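Local coordinates for yersinopine dehydrogenase (Yersinia pestis, PDB 6C4M), which catalyses the NADPH-dependent reductive condensation of pyruvate with an amino-acid-derived intermediate, the last step in making the metallophore yersinopine, at residues Ala30-Asp40 against Ser166-Tyr174. Numbering follows the deposited sequence.
Sequences AGPAAIQLAVD and SSYYADTKY. With NAP (NADP nicotinamide-adenine-dinucleotide phosphate), chain B.
Tyr168 lies against the first turns of helix 32-44, where it meets Ala33, and its side chain can be traced outward from the cofactor. CB packs 3.5 Å from NADP O4D, on the nicotinamide ribose. With CG anti to the backbone N (chi1 174°), the ring passes beside the nicotinamide: CG faces C2N and O4D, and CD2 stands 3.6 Å from C7N of the carboxamide. CD1, CE1, CE2 and CZ all meet Ala33 CB, CZ most closely; this methyl sits over one face, 3.5 Å from the centroid and 17° off the normal, a CH-pi contact. At the tip, OH shares a 2.8 Å hydrogen bond with Thr172 OG1, either of which could donate; Thr172 OG1 also bonds Thr206. Gln36 CB comes in near the ring plane, 3.1 Å from Tyr168 OH.

One turn beyond Gln36, Tyr169 OH donates to Asp40 OD2 (2.5 Å) on the anti side of the carboxylate, 18° out of its plane. Asp40 OD1 is claimed separately by Arg236 and His237, so both oxygens of this buried carboxylate have partners. Near the helix start, Pro32 CD covers a face of Tyr174, 3.9 Å from the ring centroid, in a second CH-pi contact.

Both segments grip the cofactor. Ala30 N donates to ribose O3B and Ala33 N to phosphate O1N (2.9 Å), while Thr172 N donates to O7N and N7N to Thr172 O. This glycine-rich turn leading into a helix is consistent with a Rossmann-type dinucleotide site, whose nicotinamide end strand 170-173 borders through Thr172.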
loop_
_atom_site.group_PDB
_atom_site.type_symbol
_atom_site.label_atom_id
_atom_site.label_comp_id
_atom_site.label_asym_id
_atom_site.label_seq_id
_atom_site.Cartn_x
_atom_site.Cartn_y
_atom_site.Cartn_z
ATOM N N ALA A 30 6.901 -24.942 27.426
ATOM C CA ALA A 30 5.736 -25.652 26.927
ATOM C C ALA A 30 4.729 -24.689 26.308
ATOM O O ALA A 30 3.535 -24.737 26.627
ATOM C CB ALA A 30 5.085 -26.444 28.061
ATOM N N GLY A 31 5.206 -23.800 25.440
ATOM C CA GLY A 31 4.335 -23.081 24.536
ATOM C C GLY A 31 3.784 -24.007 23.459
ATOM O O GLY A 31 4.137 -25.192 23.375
ATOM N N PRO A 32 2.897 -23.482 22.612
ATOM C CA PRO A 32 2.256 -24.353 21.610
ATOM C C PRO A 32 3.242 -25.023 20.676
ATOM O O PRO A 32 3.015 -26.171 20.266
ATOM C CB PRO A 32 1.298 -23.398 20.864
ATOM C CG PRO A 32 1.691 -21.993 21.276
ATOM C CD PRO A 32 2.372 -22.094 22.582
ATOM N N ALA A 33 4.353 -24.360 20.348
ATOM C CA ALA A 33 5.367 -25.000 19.517
ATOM C C ALA A 33 5.876 -26.300 20.141
ATOM O O ALA A 33 6.190 -27.257 19.423
ATOM C CB ALA A 33 6.527 -24.032 19.290
ATOM N N ALA A 34 5.958 -26.364 21.471
ATOM C CA ALA A 34 6.477 -27.576 22.098
ATOM C C ALA A 34 5.556 -28.752 21.852
ATOM O O ALA A 34 6.018 -29.897 21.781
ATOM C CB ALA A 34 6.676 -27.361 23.601
ATOM N N ILE A 35 4.259 -28.504 21.704
ATOM C CA ILE A 35 3.356 -29.599 21.383
ATOM C C ILE A 35 3.646 -30.117 19.977
ATOM O O ILE A 35 3.770 -31.329 19.759
ATOM C CB ILE A 35 1.893 -29.154 21.547
ATOM C CG1 ILE A 35 1.623 -28.796 23.015
ATOM C CG2 ILE A 35 0.938 -30.233 21.099
ATOM C CD1 ILE A 35 0.319 -28.038 23.224
ATOM N N GLN A 36 3.781 -29.213 19.002
ATOM C CA GLN A 36 4.140 -29.659 17.655
ATOM C C GLN A 36 5.459 -30.418 17.674
ATOM O O GLN A 36 5.605 -31.462 17.023
ATOM C CB GLN A 36 4.270 -28.481 16.708
ATOM C CG GLN A 36 4.724 -28.877 15.267
ATOM C CD GLN A 36 3.660 -29.644 14.491
ATOM O OE1 GLN A 36 2.515 -29.185 14.347
ATOM N NE2 GLN A 36 4.032 -30.817 13.991
ATOM N N LEU A 37 6.458 -29.838 18.343
ATOM C CA LEU A 37 7.770 -30.458 18.448
ATOM C C LEU A 37 7.670 -31.839 19.069
ATOM O O LEU A 37 8.263 -32.797 18.567
ATOM C CB LEU A 37 8.692 -29.572 19.281
ATOM C CG LEU A 37 10.098 -30.066 19.607
ATOM C CD1 LEU A 37 10.930 -30.241 18.353
ATOM C CD2 LEU A 37 10.738 -29.061 20.561
ATOM N N ALA A 38 6.938 -31.957 20.180
ATOM C CA ALA A 38 6.850 -33.250 20.854
ATOM C C ALA A 38 6.253 -34.311 19.946
ATOM O O ALA A 38 6.711 -35.462 19.940
ATOM C CB ALA A 38 6.025 -33.129 22.129
ATOM N N VAL A 39 5.218 -33.948 19.180
ATOM C CA VAL A 39 4.631 -34.897 18.236
ATOM C C VAL A 39 5.653 -35.289 17.183
ATOM O O VAL A 39 5.802 -36.471 16.849
ATOM C CB VAL A 39 3.365 -34.287 17.605
ATOM C CG1 VAL A 39 2.930 -35.068 16.365
ATOM C CG2 VAL A 39 2.251 -34.249 18.628
ATOM N N ASP A 40 6.393 -34.302 16.667
ATOM C CA ASP A 40 7.387 -34.567 15.633
ATOM C C ASP A 40 8.490 -35.504 16.130
ATOM O O ASP A 40 8.961 -36.370 15.379
ATOM C CB ASP A 40 7.967 -33.244 15.140
ATOM C CG ASP A 40 7.013 -32.510 14.185
ATOM O OD1 ASP A 40 6.051 -33.152 13.713
ATOM O OD2 ASP A 40 7.219 -31.311 13.916
ATOM N N SER A 166 17.357 -21.221 12.879
ATOM C CA SER A 166 17.105 -19.822 12.543
ATOM C C SER A 166 15.752 -19.350 13.050
ATOM O O SER A 166 15.607 -18.183 13.425
ATOM C CB SER A 166 17.200 -19.619 11.033
ATOM O OG SER A 166 16.390 -20.544 10.311
ATOM N N SER A 167 14.760 -20.230 13.085
ATOM C CA SER A 167 13.469 -19.875 13.642
ATOM C C SER A 167 12.707 -21.150 13.937
ATOM O O SER A 167 13.075 -22.233 13.479
ATOM C CB SER A 167 12.667 -18.983 12.695
ATOM O OG SER A 167 12.182 -19.705 11.576
ATOM N N TYR A 168 11.629 -21.011 14.708
ATOM C CA TYR A 168 10.705 -22.122 14.846
ATOM C C TYR A 168 10.154 -22.452 13.463
ATOM O O TYR A 168 10.015 -21.566 12.602
ATOM C CB TYR A 168 9.587 -21.786 15.832
ATOM C CG TYR A 168 8.524 -22.850 15.903
ATOM C CD1 TYR A 168 8.851 -24.165 16.232
ATOM C CD2 TYR A 168 7.186 -22.542 15.636
ATOM C CE1 TYR A 168 7.880 -25.145 16.271
ATOM C CE2 TYR A 168 6.203 -23.520 15.678
ATOM C CZ TYR A 168 6.550 -24.811 16.001
ATOM O OH TYR A 168 5.566 -25.783 16.046
ATOM N N TYR A 169 9.897 -23.740 13.225
ATOM C CA TYR A 169 9.676 -24.230 11.866
ATOM C C TYR A 169 8.206 -24.256 11.452
ATOM O O TYR A 169 7.876 -24.803 10.385
ATOM C CB TYR A 169 10.298 -25.625 11.711
ATOM C CG TYR A 169 9.793 -26.690 12.652
ATOM C CD1 TYR A 169 8.668 -27.451 12.346
ATOM C CD2 TYR A 169 10.484 -26.983 13.837
ATOM C CE1 TYR A 169 8.221 -28.465 13.224
ATOM C CE2 TYR A 169 10.056 -27.969 14.700
ATOM C CZ TYR A 169 8.932 -28.710 14.410
ATOM O OH TYR A 169 8.560 -29.717 15.300
ATOM N N ALA A 170 7.322 -23.638 12.228
ATOM C CA ALA A 170 5.904 -23.687 11.933
ATOM C C ALA A 170 5.193 -22.471 12.513
ATOM O O ALA A 170 5.804 -21.573 13.105
ATOM C CB ALA A 170 5.285 -24.955 12.498
ATOM N N ASP A 171 3.871 -22.508 12.381
ATOM C CA ASP A 171 2.930 -21.558 12.966
ATOM C C ASP A 171 1.945 -22.373 13.797
ATOM O O ASP A 171 1.090 -23.076 13.243
ATOM C CB ASP A 171 2.217 -20.788 11.857
ATOM C CG ASP A 171 1.304 -19.691 12.387
ATOM O OD1 ASP A 171 0.817 -19.791 13.536
ATOM O OD2 ASP A 171 1.086 -18.724 11.642
ATOM N N THR A 172 2.060 -22.290 15.116
ATOM C CA THR A 172 1.329 -23.173 16.017
ATOM C C THR A 172 0.745 -22.367 17.167
ATOM O O THR A 172 1.431 -21.521 17.743
ATOM C CB THR A 172 2.244 -24.281 16.600
ATOM O OG1 THR A 172 2.919 -24.955 15.528
ATOM C CG2 THR A 172 1.414 -25.292 17.408
ATOM N N LYS A 173 -0.505 -22.672 17.519
ATOM C CA LYS A 173 -1.267 -21.880 18.472
ATOM C C LYS A 173 -2.167 -22.777 19.314
ATOM O O LYS A 173 -2.501 -23.908 18.940
ATOM C CB LYS A 173 -2.102 -20.808 17.746
ATOM C CG LYS A 173 -1.272 -19.613 17.374
ATOM C CD LYS A 173 -1.417 -19.224 15.904
ATOM C CE LYS A 173 -0.498 -18.039 15.571
ATOM N NZ LYS A 173 0.934 -18.283 16.022
ATOM N N TYR A 174 -2.559 -22.250 20.468
ATOM C CA TYR A 174 -3.438 -22.973 21.376
ATOM C C TYR A 174 -4.849 -23.139 20.823
ATOM O O TYR A 174 -5.373 -22.209 20.223
ATOM C CB TYR A 174 -3.478 -22.242 22.704
ATOM C CG TYR A 174 -2.239 -22.442 23.540
ATOM C CD1 TYR A 174 -1.720 -23.710 23.743
ATOM C CD2 TYR A 174 -1.583 -21.359 24.121
ATOM C CE1 TYR A 174 -0.596 -23.899 24.510
ATOM C CE2 TYR A 174 -0.449 -21.542 24.894
ATOM C CZ TYR A 174 0.035 -22.819 25.080
ATOM O OH TYR A 174 1.159 -23.032 25.833
HETATM P PA NAP B . 5.992 -18.875 23.890
HETATM O O1A NAP B . 7.153 -18.338 23.148
HETATM O O2A NAP B . 4.859 -17.826 24.041
HETATM O O5B NAP B . 6.529 -19.365 25.364
HETATM C C5B NAP B . 7.275 -20.603 25.349
HETATM C C4B NAP B . 7.647 -20.937 26.806
HETATM O O4B NAP B . 8.488 -19.737 27.333
HETATM C C3B NAP B . 6.611 -21.028 27.560
HETATM O O3B NAP B . 6.800 -22.057 28.583
HETATM C C2B NAP B . 6.491 -19.575 28.321
HETATM O O2B NAP B . 5.801 -19.736 29.609
HETATM C C1B NAP B . 7.699 -19.187 28.526
HETATM N N9A NAP B . 7.720 -17.737 28.331
HETATM C C8A NAP B . 7.242 -16.890 27.405
HETATM N N7A NAP B . 7.584 -15.667 27.835
HETATM C C5A NAP B . 8.265 -15.794 29.017
HETATM C C6A NAP B . 8.808 -14.805 29.798
HETATM N N6A NAP B . 8.871 -13.344 29.729
HETATM N N1A NAP B . 9.446 -15.139 30.934
HETATM C C2A NAP B . 9.564 -16.460 31.300
HETATM N N3A NAP B . 9.023 -17.439 30.519
HETATM C C4A NAP B . 8.367 -17.088 29.355
HETATM O O3 NAP B . 5.409 -20.173 23.041
HETATM P PN NAP B . 5.794 -20.731 21.573
HETATM O O1N NAP B . 5.665 -22.186 21.693
HETATM O O2N NAP B . 4.757 -20.103 20.610
HETATM O O5D NAP B . 7.300 -20.290 21.005
HETATM C C5D NAP B . 8.441 -21.177 21.144
HETATM C C4D NAP B . 9.636 -20.455 20.489
HETATM O O4D NAP B . 9.347 -20.240 18.933
HETATM C C3D NAP B . 9.867 -19.248 20.962
HETATM O O3D NAP B . 11.342 -19.002 20.754
HETATM C C2D NAP B . 9.137 -18.259 20.045
HETATM O O2D NAP B . 9.845 -17.112 20.000
HETATM C C1D NAP B . 9.264 -18.963 18.680
HETATM N N1N NAP B . 8.127 -18.742 17.753
HETATM C C2N NAP B . 7.027 -19.525 17.765
HETATM C C3N NAP B . 5.997 -19.277 16.829
HETATM C C7N NAP B . 4.719 -20.143 16.812
HETATM O O7N NAP B . 4.097 -20.292 15.836
HETATM N N7N NAP B . 4.325 -20.760 18.050
HETATM C C4N NAP B . 6.104 -18.252 15.931
HETATM C C5N NAP B . 7.198 -17.475 15.929
HETATM C C6N NAP B . 8.230 -17.722 16.842
HETATM P P2B NAP B . 4.104 -19.701 29.668
HETATM O O1X NAP B . 3.691 -18.245 29.661
HETATM O O2X NAP B . 3.532 -20.390 28.476
HETATM O O3X NAP B . 3.655 -20.328 30.968
#